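Local coordinates for protein alkaline phosphatase D (Bacillus subtilis, PDB 2YEQ) that hydrolyses phosphate esters, acting as a phosphodiesterase and alkaline phosphatase with iron and calcium ions in its active site, at residues D181-H186 with Y242-P247; G150-E155 with Q188-A193; G268-F273 with T322-V327. One frame throughout, in Å; residues are numbered along the deposited sequence.

Contact 1: D181-H186 with Y242-P247; sequences DYRNRH and YYEHMP. With EDO (1,2-ethanediol), chain B; EDO (1,2-ethanediol), chain O.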
loop_
_atom_site.group_PDB
_atom_site.type_symbol
_atom_site.label_atom_id
_atom_site.label_comp_id
_atom_site.label_asym_id
_atom_site.label_seq_id
_atom_site.Cartn_x
_atom_site.Cartn_y
_atom_site.Cartn_z
ATOM N N ASP A 181 6.588 -12.254 17.062
ATOM C CA ASP A 181 6.875 -12.691 15.706
ATOM C C ASP A 181 6.602 -11.537 14.678
ATOM O O ASP A 181 7.419 -11.285 13.798
ATOM C CB ASP A 181 5.998 -13.873 15.282
ATOM C CG ASP A 181 6.270 -15.181 16.035
ATOM O OD1 ASP A 181 7.342 -15.366 16.646
ATOM O OD2 ASP A 181 5.382 -16.067 15.938
ATOM N N TYR A 182 5.456 -10.887 14.808
ATOM C CA TYR A 182 5.072 -9.787 13.905
ATOM C C TYR A 182 5.963 -8.566 14.067
ATOM O O TYR A 182 6.322 -7.911 13.083
ATOM C CB TYR A 182 3.586 -9.389 14.087
ATOM C CG TYR A 182 2.671 -10.290 13.318
ATOM C CD1 TYR A 182 2.396 -10.050 11.966
ATOM C CD2 TYR A 182 2.071 -11.398 13.927
ATOM C CE1 TYR A 182 1.565 -10.906 11.232
ATOM C CE2 TYR A 182 1.249 -12.260 13.213
ATOM C CZ TYR A 182 0.987 -12.011 11.869
ATOM O OH TYR A 182 0.162 -12.866 11.183
ATOM N N ARG A 183 6.299 -8.241 15.304
ATOM C CA ARG A 183 7.202 -7.125 15.589
ATOM C C ARG A 183 8.568 -7.355 14.941
ATOM O O ARG A 183 9.130 -6.432 14.306
ATOM C CB ARG A 183 7.364 -6.924 17.090
ATOM C CG ARG A 183 6.207 -6.283 17.780
ATOM C CD ARG A 183 6.381 -6.412 19.307
ATOM N NE ARG A 183 5.483 -5.542 20.033
ATOM C CZ ARG A 183 5.341 -5.537 21.349
ATOM N NH1 ARG A 183 6.037 -6.372 22.111
ATOM N NH2 ARG A 183 4.531 -4.677 21.906
ATOM N N ASN A 184 9.087 -8.576 15.080
ATOM C CA ASN A 184 10.373 -8.914 14.516
ATOM C C ASN A 184 10.354 -8.914 12.989
ATOM O O ASN A 184 11.338 -8.530 12.334
ATOM C CB ASN A 184 10.896 -10.249 15.071
ATOM C CG ASN A 184 11.271 -10.158 16.548
ATOM O OD1 ASN A 184 11.423 -9.058 17.081
ATOM N ND2 ASN A 184 11.387 -11.313 17.218
ATOM N N ARG A 185 9.241 -9.339 12.402
ATOM C CA ARG A 185 9.141 -9.308 10.947
ATOM C C ARG A 185 9.089 -7.842 10.461
ATOM O O ARG A 185 9.748 -7.515 9.475
ATOM C CB ARG A 185 7.902 -10.051 10.470
ATOM C CG ARG A 185 7.737 -10.104 8.967
ATOM C CD ARG A 185 8.844 -10.831 8.279
ATOM N NE ARG A 185 9.211 -12.141 8.835
ATOM C CZ ARG A 185 8.732 -13.321 8.455
ATOM N NH1 ARG A 185 7.776 -13.408 7.524
ATOM N NH2 ARG A 185 9.222 -14.441 9.020
ATOM N N HIS A 186 8.301 -6.990 11.113
ATOM C CA HIS A 186 8.317 -5.534 10.790
ATOM C C HIS A 186 9.732 -4.957 10.904
ATOM O O HIS A 186 10.163 -4.189 10.054
ATOM C CB HIS A 186 7.364 -4.693 11.634
ATOM C CG HIS A 186 5.952 -4.686 11.124
ATOM N ND1 HIS A 186 5.313 -3.723 10.381
ATOM C CD2 HIS A 186 5.062 -5.652 11.251
ATOM C CE1 HIS A 186 4.060 -4.118 10.139
ATOM N NE2 HIS A 186 3.903 -5.308 10.625
ATOM N N TYR A 242 1.514 -3.607 13.449
ATOM C CA TYR A 242 1.391 -2.636 12.360
ATOM C C TYR A 242 1.312 -1.225 12.918
ATOM O O TYR A 242 2.068 -0.351 12.517
ATOM C CB TYR A 242 0.158 -2.953 11.524
ATOM C CG TYR A 242 0.015 -2.163 10.246
ATOM C CD1 TYR A 242 0.598 -2.595 9.077
ATOM C CD2 TYR A 242 -0.765 -1.017 10.202
ATOM C CE1 TYR A 242 0.455 -1.864 7.880
ATOM C CE2 TYR A 242 -0.938 -0.304 9.016
ATOM C CZ TYR A 242 -0.336 -0.742 7.870
ATOM O OH TYR A 242 -0.528 -0.031 6.706
ATOM N N TYR A 243 0.410 -1.004 13.871
ATOM C CA TYR A 243 0.333 0.260 14.547
ATOM C C TYR A 243 1.712 0.691 15.089
ATOM O O TYR A 243 2.121 1.834 14.885
ATOM C CB TYR A 243 -0.699 0.259 15.696
ATOM C CG TYR A 243 -0.652 1.540 16.480
ATOM C CD1 TYR A 243 -1.308 2.686 16.022
ATOM C CD2 TYR A 243 0.123 1.650 17.637
ATOM C CE1 TYR A 243 -1.232 3.879 16.710
ATOM C CE2 TYR A 243 0.209 2.842 18.322
ATOM C CZ TYR A 243 -0.470 3.964 17.855
ATOM O OH TYR A 243 -0.395 5.161 18.543
ATOM N N GLU A 244 2.378 -0.209 15.815
ATOM C CA GLU A 244 3.661 0.101 16.454
ATOM C C GLU A 244 4.680 0.586 15.414
ATOM O O GLU A 244 5.539 1.378 15.740
ATOM C CB GLU A 244 4.194 -1.116 17.228
ATOM C CG GLU A 244 3.362 -1.411 18.490
ATOM C CD GLU A 244 3.630 -2.736 19.153
ATOM O OE1 GLU A 244 4.293 -3.593 18.534
ATOM O OE2 GLU A 244 3.142 -2.922 20.312
ATOM N N HIS A 245 4.586 0.109 14.176
ATOM C CA HIS A 245 5.589 0.432 13.170
ATOM C C HIS A 245 5.161 1.456 12.120
ATOM O O HIS A 245 5.929 1.761 11.227
ATOM C CB HIS A 245 6.117 -0.838 12.506
ATOM C CG HIS A 245 6.912 -1.683 13.443
ATOM N ND1 HIS A 245 6.319 -2.537 14.346
ATOM C CD2 HIS A 245 8.245 -1.743 13.675
ATOM C CE1 HIS A 245 7.262 -3.100 15.084
ATOM N NE2 HIS A 245 8.435 -2.638 14.694
ATOM N N MET A 246 3.966 2.008 12.247
ATOM C CA MET A 246 3.442 2.916 11.220
ATOM C C MET A 246 3.091 4.279 11.777
ATOM O O MET A 246 2.587 4.395 12.902
ATOM C CB MET A 246 2.202 2.305 10.569
ATOM C CG MET A 246 2.471 1.111 9.709
ATOM S SD MET A 246 3.620 1.462 8.351
ATOM C CE MET A 246 3.723 -0.065 7.498
ATOM N N PRO A 247 3.291 5.329 10.976
ATOM C CA PRO A 247 3.026 6.698 11.436
ATOM C C PRO A 247 1.542 7.054 11.342
ATOM O O PRO A 247 1.129 7.845 10.491
ATOM C CB PRO A 247 3.858 7.549 10.482
ATOM C CG PRO A 247 3.809 6.799 9.215
ATOM C CD PRO A 247 3.863 5.328 9.620
HETATM C C1 EDO B . 9.748 -14.041 17.757
HETATM O O1 EDO B . 9.950 -14.801 18.965
HETATM C C2 EDO B . 10.343 -14.733 16.524
HETATM O O2 EDO B . 10.886 -13.781 15.600
HETATM C C1 EDO O . 6.680 -17.147 19.741
HETATM O O1 EDO O . 7.376 -17.574 18.554
HETATM C C2 EDO O . 7.057 -15.712 20.117
HETATM O O2 EDO O . 6.137 -15.172 21.074
#

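Contact 2: G150-E155 with Q188-A193; sequences GDYIYE and QYRSDA. With FE (Fe (III) ion), chain C; CA (calcium ion), chain D.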
loop_
_atom_site.group_PDB
_atom_site.type_symbol
_atom_site.label_atom_id
_atom_site.label_comp_id
_atom_site.label_asym_id
_atom_site.label_seq_id
_atom_site.Cartn_x
_atom_site.Cartn_y
_atom_site.Cartn_z
ATOM N N GLY A 150 -0.469 -1.844 0.615
ATOM C CA GLY A 150 -0.524 -3.169 1.308
ATOM C C GLY A 150 0.627 -4.101 0.990
ATOM O O GLY A 150 1.450 -3.830 0.110
ATOM N N ASP A 151 0.634 -5.241 1.699
ATOM C CA ASP A 151 1.689 -6.206 1.678
ATOM C C ASP A 151 3.020 -5.496 1.960
ATOM O O ASP A 151 4.009 -5.720 1.290
ATOM C CB ASP A 151 1.724 -6.990 0.376
ATOM C CG ASP A 151 0.505 -7.901 0.178
ATOM O OD1 ASP A 151 -0.413 -7.889 1.010
ATOM O OD2 ASP A 151 0.475 -8.598 -0.882
ATOM N N TYR A 152 2.996 -4.642 2.974
ATOM C CA TYR A 152 4.205 -4.017 3.491
ATOM C C TYR A 152 5.149 -5.031 4.137
ATOM O O TYR A 152 6.372 -4.851 4.075
ATOM C CB TYR A 152 3.827 -2.943 4.482
ATOM C CG TYR A 152 4.952 -2.048 4.929
ATOM C CD1 TYR A 152 5.844 -2.457 5.912
ATOM C CD2 TYR A 152 5.100 -0.760 4.400
ATOM C CE1 TYR A 152 6.877 -1.616 6.354
ATOM C CE2 TYR A 152 6.144 0.097 4.843
ATOM C CZ TYR A 152 7.022 -0.350 5.819
ATOM O OH TYR A 152 8.039 0.463 6.257
ATOM N N ILE A 153 4.589 -6.061 4.789
ATOM C CA ILE A 153 5.339 -7.264 5.159
ATOM C C ILE A 153 4.633 -8.484 4.598
ATOM O O ILE A 153 3.479 -8.374 4.187
ATOM C CB ILE A 153 5.463 -7.461 6.693
ATOM C CG1 ILE A 153 4.077 -7.667 7.335
ATOM C CG2 ILE A 153 6.208 -6.281 7.339
ATOM C CD1 ILE A 153 4.131 -8.276 8.755
ATOM N N TYR A 154 5.347 -9.614 4.546
ATOM C CA TYR A 154 4.770 -10.921 4.264
ATOM C C TYR A 154 5.043 -11.792 5.505
ATOM O O TYR A 154 6.012 -11.546 6.244
ATOM C CB TYR A 154 5.352 -11.569 2.996
ATOM C CG TYR A 154 4.868 -10.915 1.710
ATOM C CD1 TYR A 154 5.256 -9.604 1.377
ATOM C CD2 TYR A 154 3.990 -11.572 0.865
ATOM C CE1 TYR A 154 4.807 -8.983 0.227
ATOM C CE2 TYR A 154 3.522 -10.964 -0.313
ATOM C CZ TYR A 154 3.919 -9.660 -0.613
ATOM O OH TYR A 154 3.496 -9.050 -1.758
ATOM N N GLU A 155 4.201 -12.800 5.694
ATOM C CA GLU A 155 4.138 -13.573 6.940
ATOM C C GLU A 155 4.901 -14.874 6.934
ATOM O O GLU A 155 5.062 -15.521 7.988
ATOM C CB GLU A 155 2.664 -13.831 7.287
ATOM C CG GLU A 155 2.014 -15.011 6.514
ATOM C CD GLU A 155 1.419 -14.603 5.168
ATOM O OE1 GLU A 155 1.761 -13.503 4.664
ATOM O OE2 GLU A 155 0.636 -15.403 4.592
ATOM N N GLN A 188 12.562 -6.640 10.522
ATOM C CA GLN A 188 13.392 -7.152 9.437
ATOM C C GLN A 188 13.245 -6.286 8.188
ATOM O O GLN A 188 14.235 -5.927 7.567
ATOM C CB GLN A 188 13.053 -8.592 9.066
ATOM C CG GLN A 188 13.806 -9.079 7.842
ATOM C CD GLN A 188 13.564 -10.539 7.519
ATOM O OE1 GLN A 188 12.419 -11.008 7.553
ATOM N NE2 GLN A 188 14.644 -11.271 7.183
ATOM N N TYR A 189 12.000 -6.018 7.809
ATOM C CA TYR A 189 11.679 -5.230 6.608
ATOM C C TYR A 189 12.133 -3.784 6.747
ATOM O O TYR A 189 12.766 -3.250 5.852
ATOM C CB TYR A 189 10.153 -5.279 6.307
ATOM C CG TYR A 189 9.719 -6.525 5.549
ATOM C CD1 TYR A 189 9.972 -7.794 6.050
ATOM C CD2 TYR A 189 9.014 -6.430 4.358
ATOM C CE1 TYR A 189 9.573 -8.927 5.369
ATOM C CE2 TYR A 189 8.620 -7.554 3.656
ATOM C CZ TYR A 189 8.871 -8.808 4.184
ATOM O OH TYR A 189 8.499 -9.934 3.485
ATOM N N ARG A 190 11.818 -3.173 7.889
ATOM C CA ARG A 190 12.064 -1.769 8.138
ATOM C C ARG A 190 13.568 -1.451 8.369
ATOM O O ARG A 190 13.956 -0.287 8.328
ATOM C CB ARG A 190 11.212 -1.317 9.324
ATOM C CG ARG A 190 11.150 0.169 9.602
ATOM C CD ARG A 190 10.642 0.918 8.377
ATOM N NE ARG A 190 9.785 2.060 8.622
ATOM C CZ ARG A 190 8.620 2.076 9.280
ATOM N NH1 ARG A 190 8.120 1.001 9.877
ATOM N NH2 ARG A 190 7.964 3.222 9.404
ATOM N N SER A 191 14.387 -2.482 8.588
ATOM C CA SER A 191 15.830 -2.343 8.766
ATOM C C SER A 191 16.539 -1.994 7.442
ATOM O O SER A 191 17.699 -1.615 7.444
ATOM C CB SER A 191 16.429 -3.682 9.254
ATOM O OG SER A 191 16.135 -3.858 10.611
ATOM N N ASP A 192 15.872 -2.246 6.325
ATOM C CA ASP A 192 16.462 -2.016 5.018
ATOM C C ASP A 192 16.692 -0.518 4.820
ATOM O O ASP A 192 15.765 0.265 4.950
ATOM C CB ASP A 192 15.549 -2.552 3.929
ATOM C CG ASP A 192 16.149 -2.392 2.566
ATOM O OD1 ASP A 192 16.151 -1.231 2.099
ATOM O OD2 ASP A 192 16.629 -3.395 1.993
ATOM N N ALA A 193 17.927 -0.152 4.475
ATOM C CA ALA A 193 18.364 1.254 4.383
ATOM C C ALA A 193 17.567 2.041 3.357
ATOM O O ALA A 193 17.295 3.223 3.556
ATOM C CB ALA A 193 19.892 1.347 4.068
HETATM FE FE FE C . 1.702 -8.904 -2.621
HETATM CA CA CA D . -2.005 -8.700 -1.295
HETATM O O HOH W 1 -1.208 -6.290 -1.704
#

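Contact 3: G268-F273 with T322-V327; sequences GNLASF and TAHWNV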
loop_
_atom_site.group_PDB
_atom_site.type_symbol
_atom_site.label_atom_id
_atom_site.label_comp_id
_atom_site.label_asym_id
_atom_site.label_seq_id
_atom_site.Cartn_x
_atom_site.Cartn_y
_atom_site.Cartn_z
ATOM N N GLY A 268 -6.088 20.389 -0.359
ATOM C CA GLY A 268 -6.719 21.635 -0.779
ATOM C C GLY A 268 -8.071 21.344 -1.416
ATOM O O GLY A 268 -8.841 20.529 -0.903
ATOM N N ASN A 269 -8.353 21.989 -2.545
ATOM C CA ASN A 269 -9.537 21.668 -3.335
ATOM C C ASN A 269 -9.179 20.855 -4.547
ATOM O O ASN A 269 -10.002 20.658 -5.427
ATOM C CB ASN A 269 -10.260 22.944 -3.773
ATOM C CG ASN A 269 -9.477 23.744 -4.829
ATOM O OD1 ASN A 269 -8.363 23.373 -5.252
ATOM N ND2 ASN A 269 -10.059 24.860 -5.246
ATOM N N LEU A 270 -7.944 20.399 -4.619
ATOM C CA LEU A 270 -7.509 19.648 -5.772
ATOM C C LEU A 270 -7.985 18.177 -5.747
ATOM O O LEU A 270 -8.397 17.629 -6.781
ATOM C CB LEU A 270 -5.980 19.705 -5.875
ATOM C CG LEU A 270 -5.283 19.033 -7.056
ATOM C CD1 LEU A 270 -5.750 19.592 -8.392
ATOM C CD2 LEU A 270 -3.731 19.161 -6.919
ATOM N N ALA A 271 -7.852 17.513 -4.602
ATOM C CA ALA A 271 -8.127 16.060 -4.562
ATOM C C ALA A 271 -8.627 15.643 -3.186
ATOM O O ALA A 271 -8.073 16.074 -2.165
ATOM C CB ALA A 271 -6.891 15.259 -4.947
ATOM N N SER A 272 -9.686 14.836 -3.188
ATOM C CA SER A 272 -10.264 14.234 -1.988
ATOM C C SER A 272 -9.862 12.751 -1.991
ATOM O O SER A 272 -10.137 12.037 -2.953
ATOM C CB SER A 272 -11.784 14.400 -2.015
ATOM O OG SER A 272 -12.432 13.639 -1.007
ATOM N N PHE A 273 -9.168 12.315 -0.936
ATOM C CA PHE A 273 -8.582 10.970 -0.880
ATOM C C PHE A 273 -9.350 10.129 0.136
ATOM O O PHE A 273 -9.448 10.512 1.291
ATOM C CB PHE A 273 -7.129 11.045 -0.447
ATOM C CG PHE A 273 -6.210 11.571 -1.508
ATOM C CD1 PHE A 273 -5.691 10.731 -2.457
ATOM C CD2 PHE A 273 -5.876 12.920 -1.553
ATOM C CE1 PHE A 273 -4.842 11.200 -3.447
ATOM C CE2 PHE A 273 -5.018 13.407 -2.541
ATOM C CZ PHE A 273 -4.510 12.540 -3.494
ATOM N N THR A 322 -16.284 18.614 -3.233
ATOM C CA THR A 322 -16.230 19.593 -4.312
ATOM C C THR A 322 -14.825 19.680 -4.886
ATOM O O THR A 322 -14.529 20.610 -5.625
ATOM C CB THR A 322 -16.642 20.972 -3.814
ATOM O OG1 THR A 322 -15.838 21.311 -2.686
ATOM C CG2 THR A 322 -18.105 20.979 -3.407
ATOM N N ALA A 323 -13.963 18.716 -4.567
ATOM C CA ALA A 323 -12.594 18.725 -5.071
ATOM C C ALA A 323 -12.576 18.430 -6.548
ATOM O O ALA A 323 -13.516 17.862 -7.065
ATOM C CB ALA A 323 -11.727 17.704 -4.314
ATOM N N HIS A 324 -11.493 18.809 -7.228
ATOM C CA HIS A 324 -11.309 18.483 -8.650
ATOM C C HIS A 324 -11.196 16.996 -8.936
ATOM O O HIS A 324 -11.501 16.565 -10.051
ATOM C CB HIS A 324 -10.067 19.172 -9.229
ATOM C CG HIS A 324 -10.220 20.656 -9.353
ATOM N ND1 HIS A 324 -11.064 21.238 -10.272
ATOM C CD2 HIS A 324 -9.674 21.675 -8.644
ATOM C CE1 HIS A 324 -11.022 22.554 -10.133
ATOM N NE2 HIS A 324 -10.194 22.844 -9.145
ATOM N N TRP A 325 -10.733 16.218 -7.950
ATOM C CA TRP A 325 -10.596 14.772 -8.098
ATOM C C TRP A 325 -11.072 14.033 -6.836
ATOM O O TRP A 325 -10.959 14.541 -5.713
ATOM C CB TRP A 325 -9.143 14.406 -8.361
ATOM C CG TRP A 325 -8.587 15.009 -9.622
ATOM C CD1 TRP A 325 -7.881 16.169 -9.734
ATOM C CD2 TRP A 325 -8.724 14.497 -10.934
ATOM N NE1 TRP A 325 -7.550 16.407 -11.051
ATOM C CE2 TRP A 325 -8.056 15.391 -11.810
ATOM C CE3 TRP A 325 -9.343 13.367 -11.468
ATOM C CZ2 TRP A 325 -8.006 15.185 -13.179
ATOM C CZ3 TRP A 325 -9.280 13.156 -12.803
ATOM C CH2 TRP A 325 -8.613 14.062 -13.660
ATOM N N ASN A 326 -11.620 12.845 -7.044
ATOM C CA ASN A 326 -12.055 11.957 -5.946
ATOM C C ASN A 326 -11.258 10.694 -6.112
ATOM O O ASN A 326 -11.245 10.108 -7.185
ATOM C CB ASN A 326 -13.544 11.670 -6.062
ATOM C CG ASN A 326 -14.375 12.843 -5.694
ATOM O OD1 ASN A 326 -14.325 13.309 -4.563
ATOM N ND2 ASN A 326 -15.170 13.345 -6.650
ATOM N N VAL A 327 -10.514 10.318 -5.077
ATOM C CA VAL A 327 -9.530 9.238 -5.203
ATOM C C VAL A 327 -9.890 8.122 -4.218
ATOM O O VAL A 327 -10.250 8.415 -3.082
ATOM C CB VAL A 327 -8.111 9.755 -4.928
ATOM C CG1 VAL A 327 -7.040 8.641 -5.133
ATOM C CG2 VAL A 327 -7.806 10.978 -5.847
HETATM O O HOH W 2 -14.150 12.007 -2.068
#

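Contact 1: D181-H186 with Y242-P247
Glu244 OE2 is gripped by two donors: Arg183 NH2 meets it across the contact at 2.7 Å in an almost straight bond (179°), and Gln240 NE2 reaches it from one turn earlier on its own helix. Its twin, Glu244 OE1, takes Arg183 NE, also at 2.7 Å, which makes a side-on, two-bond salt bridge. Both oxygens are met on their syn sides and lie close to the guanidinium plane, yet carboxylate and guanidinium are turned 27° against each other. Two bonds fix the rotation of both ends, and the pairing probably offsets the cost of burying these charges. Arg183 spans the gap because its chain is extended from CG to NE.

Beside the bridge, two histidines pack. His186 CB sits over the face of His245, 3.5 Å from the ring centroid, as a CH-pi contact, while the two imidazoles, tilted 26° from each other, are displaced so far that they hardly overlap, with centroids 5.0 Å from each other. His245 ND1 is bonded to Ala241 O, which helps to hold this ring as a platform. Farther along, His186 CE1 leans on Tyr242 CA at 3.8 Å.

The contact thus joins helix 179-190 to the C-terminal end of helix 228-245, which Tyr242 packs against Val206 of strand 203-206 and Glu244 O ties to Trp26 NE1 of strand 23-28.

Contact 2: G150-E155 with Q188-A193
Tyr189 lies against the backbone of Ile153, whose CA stands 4.0 Å from the ring centroid over one face, a CH-pi contact offset toward the rim. Ile153 CG2 adds an apolar touch, 3.9 Å from Tyr189 CG, and Tyr152 O comes obliquely to within 3.1 Å of Tyr189 CD2. Since CG of Tyr189 is anti to its carbonyl carbon (chi1 -82°), the ring extends from the helix along the loop 152-154 and brings its hydroxyl to the next peptide. There Tyr154 N gives Tyr189 OH a weak, bent bond of 3.3 Å (139°), the stronger partner of that hydroxyl being His171.

Arg190 follows, its chain turning at the CB-CG and CG-CD bonds so that the guanidinium presents one face to Tyr152 OH, which rides 3.2 Å above its plane. The two are in contact without a hydrogen bond: Tyr152 OH pairs with His199 NE2, and Arg190 NH1 with His245 O. Asp192 then serves as N-cap of helix 193-201.

What the helix end packs against is a metal-binding loop. Tyr154 OH binds the iron(III) ion at 2.0 Å, and Asp151 OD2 bridges the metals, 2.1 Å from iron and 2.5 Å from calcium. Cys124 and His382 also bind the iron, and Asp209, Asp210 and Asp380 the calcium. Through its contacts with the backbone and CB of Tyr154, Tyr189 probably helps to position this iron ligand from the second shell. A Gly-Asp-x-x-Tyr loop following a strand, with bridging aspartate and iron-bound tyrosine, is the signature also found in purple acid phosphatases of the calcineurin-like metallophosphoesterase fold.

Contact 3: G268-F273 with T322-V327
Strands 271-273 and 325-327 run parallel, 4.6 Å apart at closest approach and 16° from exact alignment, as the neighbouring strands of a beta-alpha-beta crossover whose connection carries helix 308-320. Ser272 straddles Asn326, as in a parallel ladder: its N donates to Trp325 O at 2.8 Å, nearly straight at 171°, and its O accepts Val327 N at 2.8 Å. Ahead of the strands His324 N bonds to Asn269 O at 3.0 Å, whereas Trp325 N reaches Leu270 O only weakly. Leu270 and Ala271 form a classic beta bulge against strand 263-267.

On the face shared with Ala271 and Trp325, Phe273 CG lies anti to its carbonyl carbon (chi1 -74°), which swings the ring alongside Val327, Phe273 CD1 touching Val327 CB at 3.6 Å. The ring also meets Phe265 and Phe147. A serine in place of Phe273 would probably open a gap beside Val327 and leave Phe265, on the next strand, and Phe147, of the other sheet, without their aromatic neighbour. Trp325 turns its edge to the backbone, with CD1 3.3 Å from Leu270 O, while its NE1 bonds to Thr448 O and Lys479 makes a cation-pi contact with its ring.

The other face carries Ser272 and Asn326, which have their own partners in His264 and Ser321. They are also linked by one water, 2.6 Å from Ser272 OG and donating to Asn326 OD1 at 2.8 Å.

Overall arrangement
Contacts 1 and 2 form one continuous region, their centres 9 Å apart; both draw on helix 179-190, and their segments alternate along the chain. They touch directly: Arg185 NH1 of contact 1 probably bonds to Tyr154 O of contact 2 at 2.9 Å, and Met246 CE packs on Tyr152 CD2 at 3.5 Å. Contact 2 holds ligands of the iron and calcium ions, and contact 1 adjoins it on the same helix. Contact 3 lies on the opposite side of the chain's centre, about 31 Å from either centre and about 14 Å at the nearest atoms. Its sheet includes strand 374-378, after which come the metal ligands Asp380 and His382.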